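Local coordinates for protein putative PLP-dependent aminotransferase (Bacillus cereus ATCC 10987, PDB 3JU7) that probably acts as a pyridoxal phosphate-dependent aminotransferase of the DegT/DnrJ/EryC1/StrS family, and also binds calcium, at residues Phe218-Asp221 against Thr222-Cys226; Thr258-Ser261 against Glu262-Lys265. All coordinates share one frame; numbering follows the deposited sequence.

Both contacts are local, but they differ in backbone form: contact 1 (218-226) is a reversing loop and contact 2 (258-265) is two turns in the middle of helix 250-270. They follow each other along the chain, with helix 237-248 between them, and lie on opposite sides of the chain's centre. Their centres are 48 Å apart and their nearest atoms about 38 Å. Contact 1 lies 30 Å from the centre of the chain and meets the second subunit, whereas contact 2, at 20 Å, touches no other protein chain. Neither adjoins the calcium-binding residue Asp20 or Lys191, the lysine predicted to carry pyridoxal phosphate.

Contact 1 of 2, residues Phe218-Asp221 against Thr222-Cys226; sequences FGFD and TNREC. With ACT (acetate ion), chain G.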
loop_
_atom_site.group_PDB
_atom_site.type_symbol
_atom_site.label_atom_id
_atom_site.label_comp_id
_atom_site.label_asym_id
_atom_site.label_seq_id
_atom_site.Cartn_x
_atom_site.Cartn_y
_atom_site.Cartn_z
ATOM N N PHE A 218 7.824 -4.015 7.318
ATOM C CA PHE A 218 9.244 -3.900 7.017
ATOM C C PHE A 218 10.101 -5.124 7.366
ATOM O O PHE A 218 11.320 -4.999 7.572
ATOM C CB PHE A 218 9.816 -2.640 7.709
ATOM C CG PHE A 218 8.947 -1.420 7.549
ATOM C CD1 PHE A 218 8.939 -0.718 6.354
ATOM C CD2 PHE A 218 8.129 -0.995 8.567
ATOM C CE1 PHE A 218 8.149 0.382 6.182
ATOM C CE2 PHE A 218 7.322 0.121 8.389
ATOM C CZ PHE A 218 7.344 0.806 7.179
ATOM N N GLY A 219 9.500 -6.307 7.419
ATOM C CA GLY A 219 10.258 -7.503 7.817
ATOM C C GLY A 219 10.765 -7.504 9.260
ATOM O O GLY A 219 11.706 -8.226 9.597
ATOM N N PHE A 220 10.156 -6.676 10.104
ATOM C CA PHE A 220 10.630 -6.467 11.464
ATOM C C PHE A 220 10.309 -7.595 12.370
ATOM O O PHE A 220 9.209 -8.092 12.336
ATOM C CB PHE A 220 10.000 -5.217 12.094
ATOM C CG PHE A 220 10.601 -3.931 11.646
ATOM C CD1 PHE A 220 11.804 -3.892 10.937
ATOM C CD2 PHE A 220 9.989 -2.723 11.999
ATOM C CE1 PHE A 220 12.376 -2.640 10.542
ATOM C CE2 PHE A 220 10.537 -1.491 11.605
ATOM C CZ PHE A 220 11.729 -1.454 10.888
ATOM N N ASP A 221 11.299 -7.971 13.164
ATOM C CA ASP A 221 11.180 -8.912 14.283
ATOM C C ASP A 221 10.865 -8.081 15.497
ATOM O O ASP A 221 10.569 -6.899 15.366
ATOM C CB ASP A 221 12.478 -9.743 14.486
ATOM C CG ASP A 221 13.706 -8.906 14.915
ATOM O OD1 ASP A 221 13.574 -7.700 15.203
ATOM O OD2 ASP A 221 14.829 -9.474 14.954
ATOM N N THR A 222 10.926 -8.674 16.682
ATOM C CA THR A 222 10.471 -7.978 17.861
ATOM C C THR A 222 11.457 -6.891 18.303
ATOM O O THR A 222 11.132 -6.101 19.169
ATOM C CB THR A 222 10.223 -8.947 19.023
ATOM O OG1 THR A 222 11.459 -9.589 19.350
ATOM C CG2 THR A 222 9.182 -9.996 18.595
ATOM N N ASN A 223 12.652 -6.856 17.728
ATOM C CA ASN A 223 13.549 -5.724 17.946
ATOM C C ASN A 223 13.397 -4.598 16.917
ATOM O O ASN A 223 14.188 -3.652 16.913
ATOM C CB ASN A 223 14.989 -6.200 17.953
ATOM C CG ASN A 223 15.283 -7.119 19.093
ATOM O OD1 ASN A 223 14.915 -6.867 20.250
ATOM N ND2 ASN A 223 15.935 -8.203 18.781
ATOM N N ARG A 224 12.381 -4.704 16.063
ATOM C CA ARG A 224 12.175 -3.756 14.980
ATOM C C ARG A 224 13.432 -3.705 14.134
ATOM O O ARG A 224 13.886 -2.647 13.753
ATOM C CB ARG A 224 11.768 -2.366 15.492
ATOM C CG ARG A 224 10.494 -2.435 16.376
ATOM C CD ARG A 224 10.060 -1.063 16.860
ATOM N NE ARG A 224 11.053 -0.532 17.781
ATOM C CZ ARG A 224 11.026 -0.675 19.104
ATOM N NH1 ARG A 224 10.018 -1.293 19.710
ATOM N NH2 ARG A 224 12.003 -0.157 19.831
ATOM N N GLU A 225 13.992 -4.882 13.894
ATOM C CA GLU A 225 15.085 -5.075 12.965
ATOM C C GLU A 225 14.572 -5.847 11.745
ATOM O O GLU A 225 13.771 -6.778 11.883
ATOM C CB GLU A 225 16.199 -5.874 13.627
ATOM C CG GLU A 225 17.244 -6.386 12.592
ATOM C CD GLU A 225 18.540 -6.888 13.208
ATOM O OE1 GLU A 225 18.653 -6.841 14.471
ATOM O OE2 GLU A 225 19.430 -7.305 12.410
ATOM N N CYS A 226 15.085 -5.511 10.576
ATOM C CA CYS A 226 14.653 -6.143 9.342
ATOM C C CYS A 226 15.392 -7.452 9.064
ATOM O O CYS A 226 16.587 -7.469 8.728
ATOM C CB CYS A 226 14.903 -5.220 8.154
ATOM S SG CYS A 226 14.372 -5.982 6.592
HETATM C C ACT G . 14.224 0.833 17.058
HETATM O O ACT G . 14.007 0.894 18.292
HETATM O OXT ACT G . 13.272 0.421 16.373
HETATM C CH3 ACT G . 15.535 1.222 16.444
#
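Asp221 OD1 accepts the backbone N-H groups of both Asn223 and Glu225. The bond from Asn223 N, at 2.8 Å, closes an Asx turn, and Glu225 N reaches the same OD1 at 3.1 Å; the two donors come from opposite faces of the carboxylate plane, so OD1 is gripped from both. With chi1 at 65°, CG sits between the backbone N and the carbonyl carbon and OD1 is folded back over the turn. The backbone closes the same loop twice: Arg224 N bonds to Asp221 O at 2.9 Å, and Asp221 N to Glu225 O at 3.0 Å. These two bonds, with Arg224 at positive phi (56°) after the type I turn 221-224, make a type I turn plus G1 beta bulge, here without regular strands on its arms. Beyond the turn, Phe220 CA also approaches Glu225 O, at 3.2 Å, as a CA-H...O contact.

The exposed Arg224 holds an acetate ion, probably from the crystallisation liquor: NE meets its OXT at 2.8 Å and NH2 its other oxygen, O, at 2.7 Å. This two-pronged, edge-on pairing probably offsets some of the positive charge beside Arg316 of the second subunit. Packing centres on the Phe220 ring. Arg224 CB lies 4.3 Å from its centroid, 23° off the normal, in a CH-pi contact, and Arg224 O is over that face too; Phe218 CB covers the opposite face, and Cys226 borders the edge.

In the second subunit, Gln326 and Val327 bond to Cys226 and Glu225, while Phe88 meets the Phe218 ring edge-to-face. The turn thus carries the loop between helices 206-215 and 237-248 onto the dimer partner.

Contact 2 of 2, residues Thr258-Ser261 against Glu262-Lys265; sequences TRIS and EWYK
Trp263 lays its indole across the backbone of the preceding helical turn, one face over Arg259 O, which stands 3.4 Å above the ring plane toward the rim. Its CG lies opposite the carbonyl carbon (chi1 -72°), which turns the ring back over that oxygen. The same carbonyl accepts Trp263 N at 3.0 Å, so one oxygen serves both the helix bond and the ring face. Partly exposed, the tryptophan marks the boundary between a buried and a solvent side. Toward the buried side, Trp263 CZ3 lies 4.0 Å from Ile260 CG1, the two side chains crossing at an angle, and Tyr264 CD2 is 4.3 Å from Ile260 CG2. Ile260 and Ser261 pack on Leu352, while Tyr264 rests on Val361, Ile364 and Val365 of helix 358-368 and bonds through its hydroxyl to Pro351 O. The buried Ser261 OG is within hydrogen-bonding distance of two oxygens, Arg257 O one turn earlier and Gln288 OE1.

The solvent side is built from long, exposed chains. Arg259 runs beside Trp263, pointing the same way, with NE 3.8 Å from CZ2. CZ2 meets the guanidinium at its edge, and with the planes 67° apart the two groups are not stacked flat. Glu262 leans back along the helix, so that OE2 lies 3.5 Å from Thr258 CG2. Lys265 passes alongside Ser261, its CG 3.4 Å from Ser261 O.

Four successive i to i+4 bonds run beneath both sides; that from Glu262 N to Thr258 O is nearly straight, at 174°. The chemistry is therefore amphipathic: apolar and aromatic groups bind the helix to the fold, buried hydroxyls find partners there, and the charged chains of Arg259, Glu262 and Lys265 lie toward water.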
loop_
_atom_site.group_PDB
_atom_site.type_symbol
_atom_site.label_atom_id
_atom_site.label_comp_id
_atom_site.label_asym_id
_atom_site.label_seq_id
_atom_site.Cartn_x
_atom_site.Cartn_y
_atom_site.Cartn_z
ATOM N N THR A 258 -27.954 -10.144 -3.441
ATOM C CA THR A 258 -28.584 -11.376 -3.868
ATOM C C THR A 258 -29.924 -11.079 -4.515
ATOM O O THR A 258 -30.211 -11.590 -5.570
ATOM C CB THR A 258 -28.751 -12.342 -2.730
ATOM O OG1 THR A 258 -27.464 -12.587 -2.147
ATOM C CG2 THR A 258 -29.358 -13.654 -3.253
ATOM N N ARG A 259 -30.722 -10.210 -3.904
ATOM C CA ARG A 259 -32.010 -9.834 -4.473
ATOM C C ARG A 259 -31.864 -9.309 -5.880
ATOM O O ARG A 259 -32.630 -9.696 -6.747
ATOM C CB ARG A 259 -32.708 -8.749 -3.654
ATOM C CG ARG A 259 -33.494 -9.274 -2.473
ATOM C CD ARG A 259 -34.866 -8.585 -2.332
ATOM N NE ARG A 259 -34.798 -7.131 -2.527
ATOM C CZ ARG A 259 -34.362 -6.248 -1.625
ATOM N NH1 ARG A 259 -33.937 -6.643 -0.426
ATOM N NH2 ARG A 259 -34.355 -4.950 -1.922
ATOM N N ILE A 260 -30.913 -8.397 -6.094
ATOM C CA ILE A 260 -30.718 -7.794 -7.422
ATOM C C ILE A 260 -30.286 -8.868 -8.435
ATOM O O ILE A 260 -30.797 -8.917 -9.559
ATOM C CB ILE A 260 -29.727 -6.623 -7.385
ATOM C CG1 ILE A 260 -30.279 -5.499 -6.515
ATOM C CG2 ILE A 260 -29.501 -6.068 -8.755
ATOM C CD1 ILE A 260 -29.212 -4.509 -6.094
ATOM N N SER A 261 -29.397 -9.757 -8.006
ATOM C CA SER A 261 -28.987 -10.899 -8.840
ATOM C C SER A 261 -30.167 -11.780 -9.244
ATOM O O SER A 261 -30.311 -12.110 -10.423
ATOM C CB SER A 261 -27.959 -11.778 -8.122
ATOM O OG SER A 261 -26.755 -11.073 -7.877
ATOM N N GLU A 262 -30.984 -12.158 -8.250
ATOM C CA GLU A 262 -32.204 -12.929 -8.466
ATOM C C GLU A 262 -33.082 -12.232 -9.508
ATOM O O GLU A 262 -33.600 -12.885 -10.419
ATOM C CB GLU A 262 -33.023 -13.084 -7.159
ATOM C CG GLU A 262 -32.392 -13.937 -6.006
ATOM C CD GLU A 262 -33.287 -13.972 -4.748
ATOM O OE1 GLU A 262 -34.527 -13.951 -4.906
ATOM O OE2 GLU A 262 -32.773 -14.022 -3.602
ATOM N N TRP A 263 -33.264 -10.917 -9.373
ATOM C CA TRP A 263 -34.076 -10.169 -10.330
ATOM C C TRP A 263 -33.493 -10.254 -11.746
ATOM O O TRP A 263 -34.207 -10.391 -12.750
ATOM C CB TRP A 263 -34.181 -8.693 -9.943
ATOM C CG TRP A 263 -35.037 -8.398 -8.773
ATOM C CD1 TRP A 263 -36.113 -9.120 -8.333
ATOM C CD2 TRP A 263 -34.950 -7.248 -7.917
ATOM N NE1 TRP A 263 -36.671 -8.509 -7.249
ATOM C CE2 TRP A 263 -35.983 -7.357 -6.972
ATOM C CE3 TRP A 263 -34.102 -6.137 -7.864
ATOM C CZ2 TRP A 263 -36.181 -6.408 -5.972
ATOM C CZ3 TRP A 263 -34.295 -5.202 -6.871
ATOM C CH2 TRP A 263 -35.316 -5.343 -5.934
ATOM N N TYR A 264 -32.187 -10.120 -11.829
ATOM C CA TYR A 264 -31.525 -10.225 -13.105
ATOM C C TYR A 264 -31.834 -11.588 -13.735
ATOM O O TYR A 264 -32.179 -11.663 -14.916
ATOM C CB TYR A 264 -30.018 -10.041 -12.935
ATOM C CG TYR A 264 -29.444 -8.722 -13.418
ATOM C CD1 TYR A 264 -29.509 -8.362 -14.761
ATOM C CD2 TYR A 264 -28.784 -7.875 -12.550
ATOM C CE1 TYR A 264 -28.955 -7.177 -15.208
ATOM C CE2 TYR A 264 -28.237 -6.696 -12.990
ATOM C CZ TYR A 264 -28.304 -6.349 -14.316
ATOM O OH TYR A 264 -27.686 -5.184 -14.755
ATOM N N LYS A 265 -31.736 -12.651 -12.939
ATOM C CA LYS A 265 -31.903 -14.002 -13.454
ATOM C C LYS A 265 -33.327 -14.216 -13.930
ATOM O O LYS A 265 -33.567 -14.754 -15.021
ATOM C CB LYS A 265 -31.516 -15.037 -12.398
ATOM C CG LYS A 265 -30.020 -15.050 -12.141
ATOM C CD LYS A 265 -29.540 -15.903 -10.965
ATOM C CE LYS A 265 -28.241 -15.306 -10.385
ATOM N NZ LYS A 265 -27.440 -16.249 -9.561
#